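Long-range contacts in TSSL (Francisella novicida, PDB 4ACK), which probably forms part of the membrane-anchored complex of a type VI secretion system, as a DotU-family protein linked to virulence: residues A[12-17]-A[66-71]; A[33-38]-A[84-89]; A[59-64]-A[118-123]. All coordinates share one frame; numbering follows the deposited sequence.

Contact 1 (A[12-17]-A[66-71]); sequences DIIKTT and LAYVDE
Thr17 meets Tyr68 and Val69 where two nearly parallel helices of this all-helical fold, 4-20 and 55-79, lie side by side. Over the short segments the axes run 6° from parallel and approach to 10.4 Å, and the nearest backbone pair is Thr17 CA to Val69 CA at 6.3 Å. No hydrogen bond joins the two segments, so shape and apolar surface carry the interface.

Tyr68 gives up most surface. Its CG stands anti to the backbone N (chi1 161°), which sends the ring across to helix 4-20. There Thr17 CG2 lies 3.9 Å from Tyr68 CE1, and Ile14 approaches the phenol end, its CG2 being 3.9 Å from Tyr68 OH. Thr17 CG2 meets the ring obliquely, while the Ile14 side chain crosses Tyr68 at about a right angle.

Val69 works with its CG2 branch, which is shared by two neighbours one turn apart on helix 4-20. Ile13 CG2 touches Val69 CG2 at 3.6 Å, the two side chains crossing at about a right angle, while Thr17 presents its hydroxyl to the same methyl. Leu89 and Trp86 also pack on Val69, and Ile42 of helix 30-52 lies against Ile13, so the pair is buried within a larger helical core.

The polar atom placed in this apolar seam is satisfied within its own helix. With chi1 at -62°, Thr17 OG1 folds back along the backbone and donates to Ile13 O at 3.0 Å, reaching that oxygen from the face opposite the one used by Thr17 N.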
loop_
_atom_site.group_PDB
_atom_site.type_symbol
_atom_site.label_atom_id
_atom_site.label_comp_id
_atom_site.label_asym_id
_atom_site.label_seq_id
_atom_site.Cartn_x
_atom_site.Cartn_y
_atom_site.Cartn_z
ATOM N N ASP A 12 -8.062 -7.103 3.359
ATOM C CA ASP A 12 -9.367 -6.505 3.190
ATOM C C ASP A 12 -9.308 -5.198 2.366
ATOM O O ASP A 12 -10.123 -5.000 1.441
ATOM C CB ASP A 12 -10.096 -6.304 4.520
ATOM C CG ASP A 12 -11.605 -6.210 4.349
ATOM O OD1 ASP A 12 -12.166 -6.966 3.520
ATOM O OD2 ASP A 12 -12.232 -5.372 5.042
ATOM N N ILE A 13 -8.364 -4.327 2.724
ATOM C CA ILE A 13 -8.077 -3.119 1.966
ATOM C C ILE A 13 -7.712 -3.455 0.537
ATOM O O ILE A 13 -8.219 -2.860 -0.383
ATOM C CB ILE A 13 -6.982 -2.279 2.647
ATOM C CG1 ILE A 13 -7.574 -1.714 3.940
ATOM C CG2 ILE A 13 -6.499 -1.177 1.715
ATOM C CD1 ILE A 13 -6.531 -1.370 5.040
ATOM N N ILE A 14 -6.857 -4.430 0.326
ATOM C CA ILE A 14 -6.574 -4.754 -1.039
ATOM C C ILE A 14 -7.976 -5.081 -1.751
ATOM O O ILE A 14 -8.368 -4.392 -2.711
ATOM C CB ILE A 14 -5.421 -5.750 -1.132
ATOM C CG1 ILE A 14 -4.116 -5.096 -0.599
ATOM C CG2 ILE A 14 -5.192 -6.163 -2.541
ATOM C CD1 ILE A 14 -2.884 -6.043 -0.670
ATOM N N LYS A 15 -8.764 -6.026 -1.211
ATOM C CA LYS A 15 -10.169 -6.271 -1.647
ATOM C C LYS A 15 -11.031 -4.991 -1.877
ATOM O O LYS A 15 -11.453 -4.742 -3.008
ATOM C CB LYS A 15 -10.838 -7.300 -0.673
ATOM C CG LYS A 15 -12.223 -7.890 -1.079
ATOM C CD LYS A 15 -12.822 -8.842 0.016
ATOM C CE LYS A 15 -13.490 -8.040 1.177
ATOM N NZ LYS A 15 -14.966 -7.791 0.948
ATOM N N THR A 16 -11.282 -4.177 -0.844
ATOM C CA THR A 16 -12.049 -2.919 -1.026
ATOM C C THR A 16 -11.501 -2.018 -2.183
ATOM O O THR A 16 -12.270 -1.201 -2.724
ATOM C CB THR A 16 -12.202 -2.044 0.269
ATOM O OG1 THR A 16 -12.921 -2.737 1.306
ATOM C CG2 THR A 16 -12.918 -0.735 -0.035
ATOM N N THR A 17 -10.209 -2.199 -2.562
ATOM C CA THR A 17 -9.544 -1.461 -3.658
ATOM C C THR A 17 -9.802 -2.084 -5.016
ATOM O O THR A 17 -10.293 -1.379 -5.906
ATOM C CB THR A 17 -8.010 -1.358 -3.482
ATOM O OG1 THR A 17 -7.725 -0.629 -2.286
ATOM C CG2 THR A 17 -7.375 -0.632 -4.715
ATOM N N LEU A 66 -1.174 2.306 1.664
ATOM C CA LEU A 66 -1.831 3.538 1.208
ATOM C C LEU A 66 -1.401 4.025 -0.177
ATOM O O LEU A 66 -2.229 4.587 -0.949
ATOM C CB LEU A 66 -1.552 4.691 2.148
ATOM C CG LEU A 66 -1.848 4.485 3.632
ATOM C CD1 LEU A 66 -1.622 5.790 4.397
ATOM C CD2 LEU A 66 -3.241 3.953 3.881
ATOM N N ALA A 67 -0.104 3.928 -0.445
ATOM C CA ALA A 67 0.443 4.281 -1.738
ATOM C C ALA A 67 -0.090 3.341 -2.838
ATOM O O ALA A 67 -0.337 3.780 -3.972
ATOM C CB ALA A 67 1.955 4.201 -1.697
ATOM N N TYR A 68 -0.223 2.049 -2.525
ATOM C CA TYR A 68 -0.817 1.126 -3.442
ATOM C C TYR A 68 -2.304 1.541 -3.759
ATOM O O TYR A 68 -2.707 1.616 -4.944
ATOM C CB TYR A 68 -0.705 -0.291 -2.910
ATOM C CG TYR A 68 -1.677 -1.268 -3.566
ATOM C CD1 TYR A 68 -3.013 -1.426 -3.078
ATOM C CD2 TYR A 68 -1.324 -1.930 -4.729
ATOM C CE1 TYR A 68 -3.948 -2.286 -3.736
ATOM C CE2 TYR A 68 -2.215 -2.792 -5.396
ATOM C CZ TYR A 68 -3.520 -2.984 -4.892
ATOM O OH TYR A 68 -4.331 -3.864 -5.571
ATOM N N VAL A 69 -3.099 1.822 -2.714
ATOM C CA VAL A 69 -4.489 2.217 -2.896
ATOM C C VAL A 69 -4.564 3.526 -3.716
ATOM O O VAL A 69 -5.300 3.602 -4.716
ATOM C CB VAL A 69 -5.226 2.436 -1.579
ATOM C CG1 VAL A 69 -6.620 2.972 -1.878
ATOM C CG2 VAL A 69 -5.332 1.112 -0.773
ATOM N N ASP A 70 -3.820 4.542 -3.279
ATOM C CA ASP A 70 -3.730 5.778 -4.019
ATOM C C ASP A 70 -3.389 5.554 -5.494
ATOM O O ASP A 70 -4.013 6.177 -6.351
ATOM C CB ASP A 70 -2.717 6.717 -3.407
ATOM C CG ASP A 70 -3.205 7.351 -2.141
ATOM O OD1 ASP A 70 -4.441 7.316 -1.840
ATOM O OD2 ASP A 70 -2.336 7.891 -1.419
ATOM N N GLU A 71 -2.433 4.653 -5.781
ATOM C CA GLU A 71 -1.960 4.468 -7.148
ATOM C C GLU A 71 -3.071 3.891 -8.042
ATOM O O GLU A 71 -3.182 4.192 -9.224
ATOM C CB GLU A 71 -0.780 3.493 -7.187
ATOM C CG GLU A 71 -0.188 3.314 -8.639
ATOM C CD GLU A 71 1.061 2.477 -8.655
ATOM O OE1 GLU A 71 2.059 2.964 -8.075
ATOM O OE2 GLU A 71 1.038 1.341 -9.208
#

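Contact 2 (A[33-38]-A[84-89]); sequences YHRNNI and ISWSLL
The loop that links helix 55-79 to helix 89-94 is fastened to helix 30-52 by a cation-pi pair between Arg35 and Trp86. Arg35 CZ lies 4.5 Å from the centroid of the six-membered ring of Trp86 and 2° off its normal, which places the charge squarely over the face. The guanidinium stands upright on the indole, with the planes 88° apart. Its NH1 edge is turned down to the ring, 3.3 Å above its plane, instead of lying flat on it. Arg35 CG is anti to the backbone N (chi1 176°), and the extended chain to NE carries the aliphatic part past the CZ3 corner of the indole, with Arg35 CB 3.4 Å from Trp86 CZ3.

The same cation ties down the loop backbone just ahead of the N-cap position of helix 89-94, which is held by Leu88. Arg35 NH1 donates to Ser87 O at 2.6 Å, in the carbonyl plane but bent at the hydrogen, and Arg35 NH2 adds a weak bond to the same oxygen. The indole has its own polar partner: Trp86 NE1 is hydrogen-bonded to Asp70 OD1 of helix 55-79, which probably helps to fix the indole under the arginine.

Leu89 covers one guanidinium face, opposite that approached by the backbone N of Ser87; its CD2 is 3.9 Å from Arg35 NH2. The other methyl, Leu89 CD1, packs on Ile38 CG2 at 3.7 Å.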
loop_
_atom_site.group_PDB
_atom_site.type_symbol
_atom_site.label_atom_id
_atom_site.label_comp_id
_atom_site.label_asym_id
_atom_site.label_seq_id
_atom_site.Cartn_x
_atom_site.Cartn_y
_atom_site.Cartn_z
ATOM N N TYR A 33 -17.952 5.902 0.017
ATOM C CA TYR A 33 -18.311 4.977 1.070
ATOM C C TYR A 33 -17.183 3.965 1.269
ATOM O O TYR A 33 -16.846 3.658 2.393
ATOM C CB TYR A 33 -19.643 4.292 0.792
ATOM C CG TYR A 33 -19.761 2.919 1.410
ATOM C CD1 TYR A 33 -20.238 2.767 2.709
ATOM C CD2 TYR A 33 -19.405 1.769 0.686
ATOM C CE1 TYR A 33 -20.347 1.506 3.292
ATOM C CE2 TYR A 33 -19.512 0.504 1.261
ATOM C CZ TYR A 33 -19.998 0.398 2.566
ATOM O OH TYR A 33 -20.120 -0.812 3.171
ATOM N N HIS A 34 -16.611 3.477 0.181
ATOM C CA HIS A 34 -15.522 2.533 0.233
ATOM C C HIS A 34 -14.188 3.099 0.754
ATOM O O HIS A 34 -13.478 2.459 1.519
ATOM C CB HIS A 34 -15.315 2.001 -1.141
ATOM C CG HIS A 34 -16.273 0.916 -1.501
ATOM N ND1 HIS A 34 -17.193 1.039 -2.531
ATOM C CD2 HIS A 34 -16.431 -0.331 -0.991
ATOM C CE1 HIS A 34 -17.871 -0.093 -2.633
ATOM N NE2 HIS A 34 -17.434 -0.939 -1.710
ATOM N N ARG A 35 -13.864 4.299 0.309
ATOM C CA ARG A 35 -12.828 5.090 0.910
ATOM C C ARG A 35 -13.013 5.218 2.424
ATOM O O ARG A 35 -12.026 5.067 3.165
ATOM C CB ARG A 35 -12.791 6.459 0.233
ATOM C CG ARG A 35 -11.818 7.455 0.788
ATOM C CD ARG A 35 -12.021 8.844 0.192
ATOM N NE ARG A 35 -11.128 9.760 0.879
ATOM C CZ ARG A 35 -9.851 9.901 0.581
ATOM N NH1 ARG A 35 -9.346 9.214 -0.435
ATOM N NH2 ARG A 35 -9.095 10.733 1.288
ATOM N N ASN A 36 -14.239 5.506 2.883
ATOM C CA ASN A 36 -14.566 5.578 4.333
ATOM C C ASN A 36 -14.286 4.265 5.082
ATOM O O ASN A 36 -13.783 4.278 6.218
ATOM C CB ASN A 36 -16.032 5.993 4.549
ATOM C CG ASN A 36 -16.393 6.232 6.033
ATOM O OD1 ASN A 36 -15.852 7.120 6.681
ATOM N ND2 ASN A 36 -17.354 5.454 6.546
ATOM N N ASN A 37 -14.623 3.147 4.447
ATOM C CA ASN A 37 -14.323 1.840 4.967
ATOM C C ASN A 37 -12.806 1.632 5.091
ATOM O O ASN A 37 -12.307 1.253 6.146
ATOM C CB ASN A 37 -14.871 0.760 4.062
ATOM C CG ASN A 37 -16.193 0.197 4.572
ATOM O OD1 ASN A 37 -17.125 0.947 4.943
ATOM N ND2 ASN A 37 -16.290 -1.134 4.581
ATOM N N ILE A 38 -12.096 1.921 3.998
ATOM C CA ILE A 38 -10.645 1.894 3.989
ATOM C C ILE A 38 -10.057 2.685 5.166
ATOM O O ILE A 38 -9.262 2.156 5.920
ATOM C CB ILE A 38 -10.083 2.276 2.613
ATOM C CG1 ILE A 38 -10.183 1.013 1.698
ATOM C CG2 ILE A 38 -8.623 2.798 2.766
ATOM C CD1 ILE A 38 -9.986 1.246 0.201
ATOM N N ILE A 84 -13.775 10.980 -11.324
ATOM C CA ILE A 84 -13.410 10.342 -10.047
ATOM C C ILE A 84 -12.700 11.370 -9.174
ATOM O O ILE A 84 -11.845 12.135 -9.630
ATOM C CB ILE A 84 -12.544 9.029 -10.217
ATOM C CG1 ILE A 84 -13.203 8.010 -11.178
ATOM C CG2 ILE A 84 -12.195 8.403 -8.845
ATOM C CD1 ILE A 84 -14.191 7.037 -10.542
ATOM N N SER A 85 -13.102 11.398 -7.918
ATOM C CA SER A 85 -12.585 12.337 -6.967
ATOM C C SER A 85 -11.897 11.480 -5.887
ATOM O O SER A 85 -12.482 10.470 -5.411
ATOM C CB SER A 85 -13.748 13.153 -6.413
ATOM O OG SER A 85 -13.301 14.313 -5.757
ATOM N N TRP A 86 -10.657 11.837 -5.538
ATOM C CA TRP A 86 -9.804 11.024 -4.641
ATOM C C TRP A 86 -8.697 11.822 -4.056
ATOM O O TRP A 86 -7.686 12.065 -4.720
ATOM C CB TRP A 86 -9.144 9.865 -5.382
ATOM C CG TRP A 86 -8.483 8.883 -4.454
ATOM C CD1 TRP A 86 -7.130 8.735 -4.203
ATOM C CD2 TRP A 86 -9.147 7.909 -3.645
ATOM N NE1 TRP A 86 -6.919 7.709 -3.293
ATOM C CE2 TRP A 86 -8.134 7.184 -2.935
ATOM C CE3 TRP A 86 -10.499 7.567 -3.450
ATOM C CZ2 TRP A 86 -8.434 6.147 -2.042
ATOM C CZ3 TRP A 86 -10.802 6.515 -2.554
ATOM C CH2 TRP A 86 -9.757 5.814 -1.868
ATOM N N SER A 87 -8.887 12.258 -2.825
ATOM C CA SER A 87 -7.798 12.858 -2.088
ATOM C C SER A 87 -6.823 11.734 -1.562
ATOM O O SER A 87 -7.267 10.690 -1.047
ATOM C CB SER A 87 -8.380 13.700 -0.971
ATOM O OG SER A 87 -7.459 14.737 -0.655
ATOM N N LEU A 88 -5.521 11.932 -1.737
ATOM C CA LEU A 88 -4.529 10.926 -1.421
ATOM C C LEU A 88 -4.543 10.491 0.080
ATOM O O LEU A 88 -4.414 11.286 1.006
ATOM C CB LEU A 88 -3.123 11.405 -1.857
ATOM C CG LEU A 88 -2.805 11.705 -3.337
ATOM C CD1 LEU A 88 -1.285 11.994 -3.564
ATOM C CD2 LEU A 88 -3.235 10.596 -4.271
ATOM N N LEU A 89 -4.701 9.204 0.299
ATOM C CA LEU A 89 -4.576 8.644 1.644
ATOM C C LEU A 89 -3.151 8.797 2.198
ATOM O O LEU A 89 -2.937 9.102 3.380
ATOM C CB LEU A 89 -4.925 7.179 1.566
ATOM C CG LEU A 89 -6.418 6.957 1.310
ATOM C CD1 LEU A 89 -6.692 5.490 1.174
ATOM C CD2 LEU A 89 -7.188 7.528 2.465
#

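Contact 3 (A[59-64]-A[118-123]); sequences KYIVFP and QICYQT
Helices 55-79 and 118-129 run side by side in the same sense where Ile61 faces Cys120: the short axes approach to 9.0 Å at a crossing angle of 17°, and Ile61 CA lies only 5.3 Å from Cys120 CA. That spacing brings the backbones close enough for one water to span them. It donates to Tyr60 O at 2.6 Å and to Cys120 O at 2.9 Å. The first of these carbonyls sits four residues before Pro64, whose nitrogen carries no hydrogen to offer the preceding turn; helix 55-79 is kinked there, and the water supplies Tyr60 O with a donor.

Ile61 carries the side-chain contact and buries more surface in it than any other residue of the two segments. Its longer branch reaches the neighbouring helix: Ile61 CD1 touches Ile119 CG2 at 3.6 Å, with the two side chains crossing at about a right angle, and Ile61 CG1 rests against Cys120 SG at 3.8 Å. Its shorter branch, CG2, meets Thr123, whose OG1 is its nearest partner there.

Thr123 divides its two branches. With chi1 at -60°, CG2 is anti to the backbone N and comes within 3.3 Å of Ile61 O, a close packing contact, while OG1 turns back to donate to Ile119 O at 2.7 Å. Helix 4-20 covers this side, with Ile10 on Thr123 and Ile7 on Ile119; Leu49 of helix 30-52 packs on Ile61.

The interface thus has no direct hydrogen bond between its two segments. The contact is held by apolar packing, with Thr123 OG1 bonded within its own helix and the Tyr60 and Cys120 carbonyls joined by the water.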
loop_
_atom_site.group_PDB
_atom_site.type_symbol
_atom_site.label_atom_id
_atom_site.label_comp_id
_atom_site.label_asym_id
_atom_site.label_seq_id
_atom_site.Cartn_x
_atom_site.Cartn_y
_atom_site.Cartn_z
ATOM N N LYS A 59 4.692 2.717 10.202
ATOM C CA LYS A 59 4.751 3.414 8.895
ATOM C C LYS A 59 5.264 2.544 7.746
ATOM O O LYS A 59 4.726 2.595 6.648
ATOM C CB LYS A 59 5.554 4.715 8.994
ATOM C CG LYS A 59 5.879 5.375 7.607
ATOM C CD LYS A 59 6.563 6.748 7.830
ATOM C CE LYS A 59 8.089 6.483 8.123
ATOM N NZ LYS A 59 8.833 7.710 8.024
ATOM N N TYR A 60 6.282 1.730 7.968
ATOM C CA TYR A 60 6.770 0.932 6.884
ATOM C C TYR A 60 5.744 -0.088 6.368
ATOM O O TYR A 60 5.869 -0.641 5.272
ATOM C CB TYR A 60 8.042 0.211 7.284
ATOM C CG TYR A 60 9.296 1.075 7.304
ATOM C CD1 TYR A 60 9.233 2.480 7.125
ATOM C CD2 TYR A 60 10.525 0.489 7.559
ATOM C CE1 TYR A 60 10.370 3.241 7.129
ATOM C CE2 TYR A 60 11.692 1.247 7.574
ATOM C CZ TYR A 60 11.608 2.606 7.354
ATOM O OH TYR A 60 12.789 3.308 7.352
ATOM N N ILE A 61 4.772 -0.418 7.199
ATOM C CA ILE A 61 3.820 -1.435 6.840
ATOM C C ILE A 61 2.621 -0.696 6.245
ATOM O O ILE A 61 2.158 -1.094 5.222
ATOM C CB ILE A 61 3.377 -2.220 8.095
ATOM C CG1 ILE A 61 4.504 -3.117 8.562
ATOM C CG2 ILE A 61 2.057 -3.038 7.843
ATOM C CD1 ILE A 61 4.338 -3.451 10.071
ATOM N N VAL A 62 2.161 0.390 6.873
ATOM C CA VAL A 62 0.946 1.040 6.429
ATOM C C VAL A 62 1.167 2.052 5.241
ATOM O O VAL A 62 0.308 2.205 4.402
ATOM C CB VAL A 62 0.275 1.768 7.612
ATOM C CG1 VAL A 62 -0.970 2.683 7.189
ATOM C CG2 VAL A 62 -0.104 0.719 8.697
ATOM N N PHE A 63 2.290 2.768 5.211
ATOM C CA PHE A 63 2.464 3.714 4.074
ATOM C C PHE A 63 2.380 3.024 2.673
ATOM O O PHE A 63 1.728 3.537 1.787
ATOM C CB PHE A 63 3.769 4.469 4.193
ATOM C CG PHE A 63 3.963 5.457 3.089
ATOM C CD1 PHE A 63 4.509 5.052 1.858
ATOM C CD2 PHE A 63 3.526 6.766 3.253
ATOM C CE1 PHE A 63 4.673 5.993 0.816
ATOM C CE2 PHE A 63 3.676 7.726 2.197
ATOM C CZ PHE A 63 4.238 7.329 1.004
ATOM N N PRO A 64 3.081 1.904 2.462
ATOM C CA PRO A 64 3.030 1.309 1.160
ATOM C C PRO A 64 1.632 0.843 0.770
ATOM O O PRO A 64 1.338 0.766 -0.417
ATOM C CB PRO A 64 3.948 0.080 1.285
ATOM C CG PRO A 64 4.947 0.490 2.385
ATOM C CD PRO A 64 4.081 1.266 3.334
ATOM N N GLN A 118 8.315 -9.842 10.009
ATOM C CA GLN A 118 7.973 -10.480 8.739
ATOM C C GLN A 118 6.836 -9.769 7.984
ATOM O O GLN A 118 6.845 -9.725 6.778
ATOM C CB GLN A 118 7.557 -11.935 8.977
ATOM C CG GLN A 118 7.555 -12.741 7.708
ATOM C CD GLN A 118 8.983 -13.065 7.226
ATOM O OE1 GLN A 118 9.999 -12.485 7.692
ATOM N NE2 GLN A 118 9.066 -14.002 6.306
ATOM N N ILE A 119 5.881 -9.216 8.718
ATOM C CA ILE A 119 4.810 -8.429 8.120
ATOM C C ILE A 119 5.285 -7.231 7.181
ATOM O O ILE A 119 4.554 -6.845 6.230
ATOM C CB ILE A 119 3.786 -7.964 9.177
ATOM C CG1 ILE A 119 2.575 -7.325 8.478
ATOM C CG2 ILE A 119 4.425 -7.008 10.242
ATOM C CD1 ILE A 119 1.351 -7.136 9.340
ATOM N N CYS A 120 6.461 -6.641 7.484
ATOM C CA CYS A 120 7.054 -5.592 6.586
ATOM C C CYS A 120 7.250 -6.130 5.181
ATOM O O CYS A 120 6.763 -5.531 4.239
ATOM C CB CYS A 120 8.389 -5.067 7.128
ATOM S SG CYS A 120 8.130 -4.083 8.589
ATOM N N TYR A 121 7.947 -7.267 5.067
ATOM C CA TYR A 121 8.194 -7.934 3.795
ATOM C C TYR A 121 6.935 -8.479 3.076
ATOM O O TYR A 121 6.917 -8.565 1.804
ATOM C CB TYR A 121 9.217 -9.060 3.996
ATOM C CG TYR A 121 10.467 -8.564 4.732
ATOM C CD1 TYR A 121 10.517 -8.530 6.124
ATOM C CD2 TYR A 121 11.590 -8.081 4.021
ATOM C CE1 TYR A 121 11.686 -8.055 6.835
ATOM C CE2 TYR A 121 12.757 -7.584 4.710
ATOM C CZ TYR A 121 12.787 -7.567 6.118
ATOM O OH TYR A 121 13.912 -7.037 6.804
ATOM N N GLN A 122 5.931 -8.934 3.871
ATOM C CA GLN A 122 4.713 -9.531 3.345
ATOM C C GLN A 122 3.862 -8.425 2.781
ATOM O O GLN A 122 3.186 -8.606 1.791
ATOM C CB GLN A 122 3.887 -10.241 4.464
ATOM C CG GLN A 122 4.619 -11.459 5.088
ATOM C CD GLN A 122 3.846 -12.116 6.266
ATOM O OE1 GLN A 122 3.486 -11.456 7.260
ATOM N NE2 GLN A 122 3.614 -13.431 6.154
ATOM N N THR A 123 3.833 -7.294 3.461
ATOM C CA THR A 123 3.092 -6.178 2.958
ATOM C C THR A 123 3.669 -5.687 1.597
ATOM O O THR A 123 2.886 -5.467 0.649
ATOM C CB THR A 123 3.053 -5.098 3.980
ATOM O OG1 THR A 123 2.421 -5.637 5.155
ATOM C CG2 THR A 123 2.253 -3.930 3.455
HETATM O O HOH W 1 7.332 -2.790 4.887
#

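Helix 55-79 carries contacts 1 and 3 on successive segments, 59-64 and 66-71, with centres about 13 Å apart; helix 4-20 meets the second of these, and helix 118-129 the first. Contact 2 lies about 10 Å from contact 1, centre to centre, and joins it directly. Asp70 OD1, the partner of the indole, probably also accepts from Leu89 N at 2.9 Å, while Thr16 CG2 packs on Ile38 CD1 at 3.5 Å. Contacts 2 and 3 sit on opposite sides of the chain's centre, their centres about 21 Å and their nearest atoms about 7 Å apart, and do not touch. Along the chain the segments of every pair of contacts interleave, so the three together tie early helices to later elements.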